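PDB 6IV9: Cas13d from uncultured Ruminococcus sp, which binds a CRISPR RNA and, through its two HEPN domains, carries out maturation of that RNA and cleavage of target RNA. Local coordinates for residues E784-R789 / R802-V807; L778-C783 / V809-A814. The protein carries 2 engineered substitutions. One frame throughout, in Å; residues are numbered along the deposited sequence.

Contact 1 of 2, residues E784-R789 / R802-V807; sequences ELCDDR and RLRKCV
Asp787 on helix 777-788 meets Arg804 and Lys805 on helix 801-813 in a small salt-bridge network, in which its OD1 faces both cations. The hydrogen bond from Arg804 NH2 to Asp787 OD1 has sound geometry, 2.8 Å long with an N-H...O angle of 159°. OD1 sits at the guanidinium edge and in its plane, while the carboxylate plane is turned 47° from that of the arginine. Lys805 and Asp787 reach toward each other from opposite directions, and Lys805 NZ also forms a salt bridge with OD1, though the modelled separation is doubtfully short. NZ has a second acid, Glu808, one turn further along its own helix.

The van der Waals part is Cys786 CB, which lies over the centre of one guanidinium face, 3.4 Å from Arg804 NE. Arg804 reaches this place with its chain bent at chi3 (-47°), which turns one face of the flat group toward Cys786 CB and brings NH2 round to the acid.

Backbone carbonyls hold the other nitrogens: NE bonds to Leu797 O and NH1, weakly, to Lys798 O, both in the connection between the helices. The buried guanidinium thus has an acceptor for each nitrogen, and its positive charge, together with that of Lys805, would probably help keep Asp787 ionised although Glu808 lies close by.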
loop_
_atom_site.group_PDB
_atom_site.type_symbol
_atom_site.label_atom_id
_atom_site.label_comp_id
_atom_site.label_asym_id
_atom_site.label_seq_id
_atom_site.Cartn_x
_atom_site.Cartn_y
_atom_site.Cartn_z
ATOM N N GLU A 784 0.309 -34.983 -8.619
ATOM C CA GLU A 784 0.130 -36.456 -8.656
ATOM C C GLU A 784 -1.287 -36.795 -9.123
ATOM O O GLU A 784 -1.428 -37.699 -9.922
ATOM C CB GLU A 784 0.325 -37.018 -7.254
ATOM C CG GLU A 784 1.771 -37.119 -6.826
ATOM C CD GLU A 784 1.975 -37.503 -5.369
ATOM O OE1 GLU A 784 3.121 -37.655 -4.970
ATOM O OE2 GLU A 784 0.987 -37.633 -4.642
ATOM N N LEU A 785 -2.290 -36.077 -8.627
ATOM C CA LEU A 785 -3.699 -36.325 -9.008
ATOM C C LEU A 785 -3.889 -36.056 -10.499
ATOM O O LEU A 785 -4.648 -36.773 -11.110
ATOM C CB LEU A 785 -4.636 -35.474 -8.158
ATOM C CG LEU A 785 -4.669 -35.851 -6.687
ATOM C CD1 LEU A 785 -5.450 -34.837 -5.886
ATOM C CD2 LEU A 785 -5.244 -37.238 -6.508
ATOM N N CYS A 786 -3.232 -35.042 -11.042
ATOM C CA CYS A 786 -3.401 -34.782 -12.487
ATOM C C CYS A 786 -2.864 -35.978 -13.272
ATOM O O CYS A 786 -3.459 -36.333 -14.256
ATOM C CB CYS A 786 -2.638 -33.542 -12.923
ATOM S SG CYS A 786 -3.432 -32.002 -12.414
ATOM N N ASP A 787 -1.711 -36.495 -12.870
ATOM C CA ASP A 787 -1.091 -37.640 -13.577
ATOM C C ASP A 787 -1.914 -38.929 -13.417
ATOM O O ASP A 787 -2.094 -39.608 -14.407
ATOM C CB ASP A 787 0.359 -37.860 -13.139
ATOM C CG ASP A 787 1.295 -36.668 -13.296
ATOM O OD1 ASP A 787 1.111 -35.871 -14.229
ATOM O OD2 ASP A 787 2.214 -36.562 -12.480
ATOM N N ASP A 788 -2.402 -39.225 -12.219
ATOM C CA ASP A 788 -3.067 -40.520 -11.925
ATOM C C ASP A 788 -4.585 -40.546 -12.130
ATOM O O ASP A 788 -5.114 -41.645 -12.144
ATOM C CB ASP A 788 -2.862 -40.886 -10.459
ATOM C CG ASP A 788 -1.414 -40.934 -10.006
ATOM O OD1 ASP A 788 -0.538 -40.980 -10.861
ATOM O OD2 ASP A 788 -1.190 -40.922 -8.798
ATOM N N ARG A 789 -5.254 -39.410 -12.286
ATOM C CA ARG A 789 -6.738 -39.419 -12.354
ATOM C C ARG A 789 -7.240 -38.652 -13.572
ATOM O O ARG A 789 -6.428 -38.120 -14.290
ATOM C CB ARG A 789 -7.331 -38.812 -11.085
ATOM C CG ARG A 789 -6.932 -39.535 -9.813
ATOM C CD ARG A 789 -7.586 -38.889 -8.620
ATOM N NE ARG A 789 -8.235 -39.845 -7.748
ATOM C CZ ARG A 789 -7.829 -40.150 -6.529
ATOM N NH1 ARG A 789 -6.717 -40.839 -6.360
ATOM N NH2 ARG A 789 -8.549 -39.786 -5.484
ATOM N N ARG A 802 2.885 -29.615 -19.719
ATOM C CA ARG A 802 4.308 -29.223 -19.721
ATOM C C ARG A 802 4.647 -28.448 -18.447
ATOM O O ARG A 802 5.638 -28.774 -17.832
ATOM C CB ARG A 802 4.594 -28.327 -20.921
ATOM C CG ARG A 802 6.032 -27.848 -20.995
ATOM C CD ARG A 802 6.284 -26.990 -22.208
ATOM N NE ARG A 802 5.610 -25.705 -22.179
ATOM C CZ ARG A 802 5.998 -24.655 -21.470
ATOM N NH1 ARG A 802 7.106 -24.692 -20.759
ATOM N NH2 ARG A 802 5.279 -23.560 -21.483
ATOM N N LEU A 803 3.852 -27.448 -18.084
ATOM C CA LEU A 803 4.146 -26.695 -16.842
ATOM C C LEU A 803 3.990 -27.606 -15.624
ATOM O O LEU A 803 4.748 -27.462 -14.704
ATOM C CB LEU A 803 3.297 -25.426 -16.781
ATOM C CG LEU A 803 3.703 -24.382 -17.813
ATOM C CD1 LEU A 803 2.828 -23.151 -17.743
ATOM C CD2 LEU A 803 5.161 -24.005 -17.664
ATOM N N ARG A 804 3.033 -28.524 -15.646
ATOM C CA ARG A 804 2.847 -29.443 -14.499
ATOM C C ARG A 804 4.119 -30.272 -14.310
ATOM O O ARG A 804 4.545 -30.429 -13.193
ATOM C CB ARG A 804 1.667 -30.380 -14.754
ATOM C CG ARG A 804 1.409 -31.375 -13.638
ATOM C CD ARG A 804 0.783 -32.657 -14.150
ATOM N NE ARG A 804 -0.298 -32.303 -15.042
ATOM C CZ ARG A 804 -0.887 -33.111 -15.888
ATOM N NH1 ARG A 804 -1.847 -32.649 -16.661
ATOM N NH2 ARG A 804 -0.522 -34.376 -15.963
ATOM N N LYS A 805 4.687 -30.762 -15.405
ATOM C CA LYS A 805 5.928 -31.566 -15.371
ATOM C C LYS A 805 7.065 -30.702 -14.837
ATOM O O LYS A 805 7.859 -31.213 -14.081
ATOM C CB LYS A 805 6.247 -32.102 -16.763
ATOM C CG LYS A 805 5.344 -33.233 -17.222
ATOM C CD LYS A 805 5.108 -34.246 -16.136
ATOM C CE LYS A 805 3.916 -35.147 -16.359
ATOM N NZ LYS A 805 3.250 -35.468 -15.078
ATOM N N CYS A 806 7.113 -29.438 -15.239
ATOM C CA CYS A 806 8.169 -28.511 -14.765
ATOM C C CYS A 806 8.054 -28.338 -13.252
ATOM O O CYS A 806 9.064 -28.380 -12.587
ATOM C CB CYS A 806 8.022 -27.152 -15.426
ATOM S SG CYS A 806 8.539 -27.142 -17.157
ATOM N N VAL A 807 6.841 -28.168 -12.747
ATOM C CA VAL A 807 6.626 -28.007 -11.286
ATOM C C VAL A 807 7.067 -29.280 -10.563
ATOM O O VAL A 807 7.585 -29.184 -9.477
ATOM C CB VAL A 807 5.165 -27.649 -10.976
ATOM C CG1 VAL A 807 4.848 -27.775 -9.503
ATOM C CG2 VAL A 807 4.811 -26.273 -11.497
#

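Contact 2 of 2, residues L778-C783 / V809-A814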
loop_
_atom_site.group_PDB
_atom_site.type_symbol
_atom_site.label_atom_id
_atom_site.label_comp_id
_atom_site.label_asym_id
_atom_site.label_seq_id
_atom_site.Cartn_x
_atom_site.Cartn_y
_atom_site.Cartn_z
ATOM N N LEU A 778 0.901 -29.450 -1.073
ATOM C CA LEU A 778 -0.236 -29.099 -1.954
ATOM C C LEU A 778 0.146 -29.266 -3.425
ATOM O O LEU A 778 -0.565 -29.933 -4.136
ATOM C CB LEU A 778 -0.586 -27.640 -1.679
ATOM C CG LEU A 778 -2.061 -27.273 -1.652
ATOM C CD1 LEU A 778 -2.300 -25.910 -2.240
ATOM C CD2 LEU A 778 -2.952 -28.322 -2.267
ATOM N N SER A 779 1.254 -28.677 -3.843
ATOM C CA SER A 779 1.660 -28.796 -5.259
ATOM C C SER A 779 1.921 -30.263 -5.612
ATOM O O SER A 779 1.528 -30.686 -6.666
ATOM C CB SER A 779 2.874 -27.976 -5.522
ATOM O OG SER A 779 2.572 -26.616 -5.407
ATOM N N GLN A 780 2.593 -30.982 -4.724
ATOM C CA GLN A 780 2.940 -32.399 -4.977
ATOM C C GLN A 780 1.661 -33.226 -5.113
ATOM O O GLN A 780 1.517 -33.924 -6.095
ATOM C CB GLN A 780 3.718 -32.863 -3.756
ATOM C CG GLN A 780 4.501 -34.147 -3.910
ATOM C CD GLN A 780 5.164 -34.416 -2.580
ATOM O OE1 GLN A 780 6.238 -33.912 -2.282
ATOM N NE2 GLN A 780 4.489 -35.177 -1.740
ATOM N N THR A 781 0.746 -33.073 -4.174
ATOM C CA THR A 781 -0.511 -33.846 -4.212
ATOM C C THR A 781 -1.327 -33.501 -5.459
ATOM O O THR A 781 -1.793 -34.402 -6.102
ATOM C CB THR A 781 -1.325 -33.597 -2.948
ATOM O OG1 THR A 781 -0.509 -33.964 -1.849
ATOM C CG2 THR A 781 -2.603 -34.392 -2.924
ATOM N N LEU A 782 -1.474 -32.225 -5.782
ATOM C CA LEU A 782 -2.262 -31.832 -6.971
ATOM C C LEU A 782 -1.596 -32.319 -8.256
ATOM O O LEU A 782 -2.308 -32.674 -9.154
ATOM C CB LEU A 782 -2.485 -30.323 -6.953
ATOM C CG LEU A 782 -3.341 -29.831 -5.794
ATOM C CD1 LEU A 782 -3.468 -28.331 -5.814
ATOM C CD2 LEU A 782 -4.699 -30.485 -5.835
ATOM N N CYS A 783 -0.274 -32.254 -8.347
ATOM C CA CYS A 783 0.419 -32.736 -9.567
ATOM C C CYS A 783 0.200 -34.243 -9.713
ATOM O O CYS A 783 -0.115 -34.676 -10.787
ATOM C CB CYS A 783 1.910 -32.437 -9.522
ATOM S SG CYS A 783 2.319 -30.694 -9.797
ATOM N N VAL A 809 9.446 -31.295 -11.389
ATOM C CA VAL A 809 10.930 -31.276 -11.314
ATOM C C VAL A 809 11.388 -30.322 -10.206
ATOM O O VAL A 809 12.288 -30.664 -9.478
ATOM C CB VAL A 809 11.525 -30.884 -12.668
ATOM C CG1 VAL A 809 13.002 -30.610 -12.547
ATOM C CG2 VAL A 809 11.256 -31.958 -13.696
ATOM N N ASP A 810 10.756 -29.159 -10.120
ATOM C CA ASP A 810 11.090 -28.142 -9.094
ATOM C C ASP A 810 10.810 -28.700 -7.696
ATOM O O ASP A 810 11.629 -28.510 -6.848
ATOM C CB ASP A 810 10.423 -26.812 -9.429
ATOM C CG ASP A 810 10.894 -26.252 -10.760
ATOM O OD1 ASP A 810 12.081 -26.423 -11.077
ATOM O OD2 ASP A 810 10.084 -25.655 -11.466
ATOM N N ILE A 811 9.716 -29.429 -7.512
ATOM C CA ILE A 811 9.391 -29.992 -6.174
ATOM C C ILE A 811 10.505 -30.950 -5.736
ATOM O O ILE A 811 10.881 -30.933 -4.583
ATOM C CB ILE A 811 8.038 -30.719 -6.207
ATOM C CG1 ILE A 811 6.858 -29.758 -6.327
ATOM C CG2 ILE A 811 7.879 -31.594 -4.993
ATOM C CD1 ILE A 811 5.583 -30.436 -6.696
ATOM N N ASN A 812 10.971 -31.770 -6.668
ATOM C CA ASN A 812 12.024 -32.790 -6.430
ATOM C C ASN A 812 13.374 -32.142 -6.115
ATOM O O ASN A 812 14.161 -32.753 -5.419
ATOM C CB ASN A 812 11.958 -33.890 -7.479
ATOM C CG ASN A 812 10.693 -34.691 -7.285
ATOM O OD1 ASN A 812 10.399 -35.127 -6.181
ATOM N ND2 ASN A 812 9.916 -34.848 -8.334
ATOM N N ASN A 813 13.623 -30.976 -6.694
ATOM C CA ASN A 813 14.846 -30.175 -6.464
ATOM C C ASN A 813 14.844 -29.603 -5.049
ATOM O O ASN A 813 15.904 -29.239 -4.563
ATOM C CB ASN A 813 15.001 -29.108 -7.541
ATOM C CG ASN A 813 15.554 -29.713 -8.808
ATOM O OD1 ASN A 813 16.087 -30.805 -8.771
ATOM N ND2 ASN A 813 15.406 -29.030 -9.920
ATOM N N ALA A 814 13.662 -29.464 -4.469
ATOM C CA ALA A 814 13.480 -28.885 -3.128
ATOM C C ALA A 814 13.298 -29.986 -2.089
ATOM O O ALA A 814 13.363 -31.139 -2.443
ATOM C CB ALA A 814 12.291 -27.973 -3.145
#
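The packed pair of helices 777-788 and 801-813, probably within the C-terminal HEPN domain of Cas13d, meets here mainly through one side chain, Ile811, which rests on the backbone of Ser779 and Gln780. The two segments come nearest between the CA atoms of Gln780 and Ile811, 7.0 Å apart, which brings the helices close enough for a methyl group to touch main-chain atoms directly. Ile811 CD1 lies 3.6 Å from Gln780 N and 3.8 Å from Ser779 CB, so the end of the isoleucine spans the junction of these two residues. With CG1 anti to the carbonyl carbon (chi1 -71°) and the chain extended through chi2 (166°), CD1 is carried forward to the opposite helix.

Ser779 presents its CB to this apolar patch, while its hydroxyl is engaged elsewhere, in a hydrogen bond with Ser895 O. The backbone Ile811 O accepts a hydrogen bond from Arg776 NH1, just ahead of helix 777-788, a polar tie beside the van der Waals contact. Leu778 and Leu782 of that helix pack against the long helix 713-760. The second branch of Ile811 meets the extended side chain of Gln780, which crosses it at a slant: Ile811 CG2 and Gln780 OE1 are 3.9 Å apart.

How the contacts relate
From the N terminus, the chain passes Leu778-Cys783, the first half of contact 2, and runs straight on along helix 777-788 into Glu784-Arg789 of contact 1. The connection with helix 795-799 then turns it back into helix 801-813, where Arg802-Val807 closes the inner loop of 12 residues and Val809-Ala814 the outer one of 25. Contact 1 is therefore enclosed by contact 2, and both join the same two helices, contact 1 nearer the connection and contact 2 farther along. Their centres are 9 Å apart. Cys783 bridges them: its SG packs 3.9 Å from Val807 CG1. Contact 1 is nearer the bound RNA, about 4 Å at the nearest atom against about 12 Å.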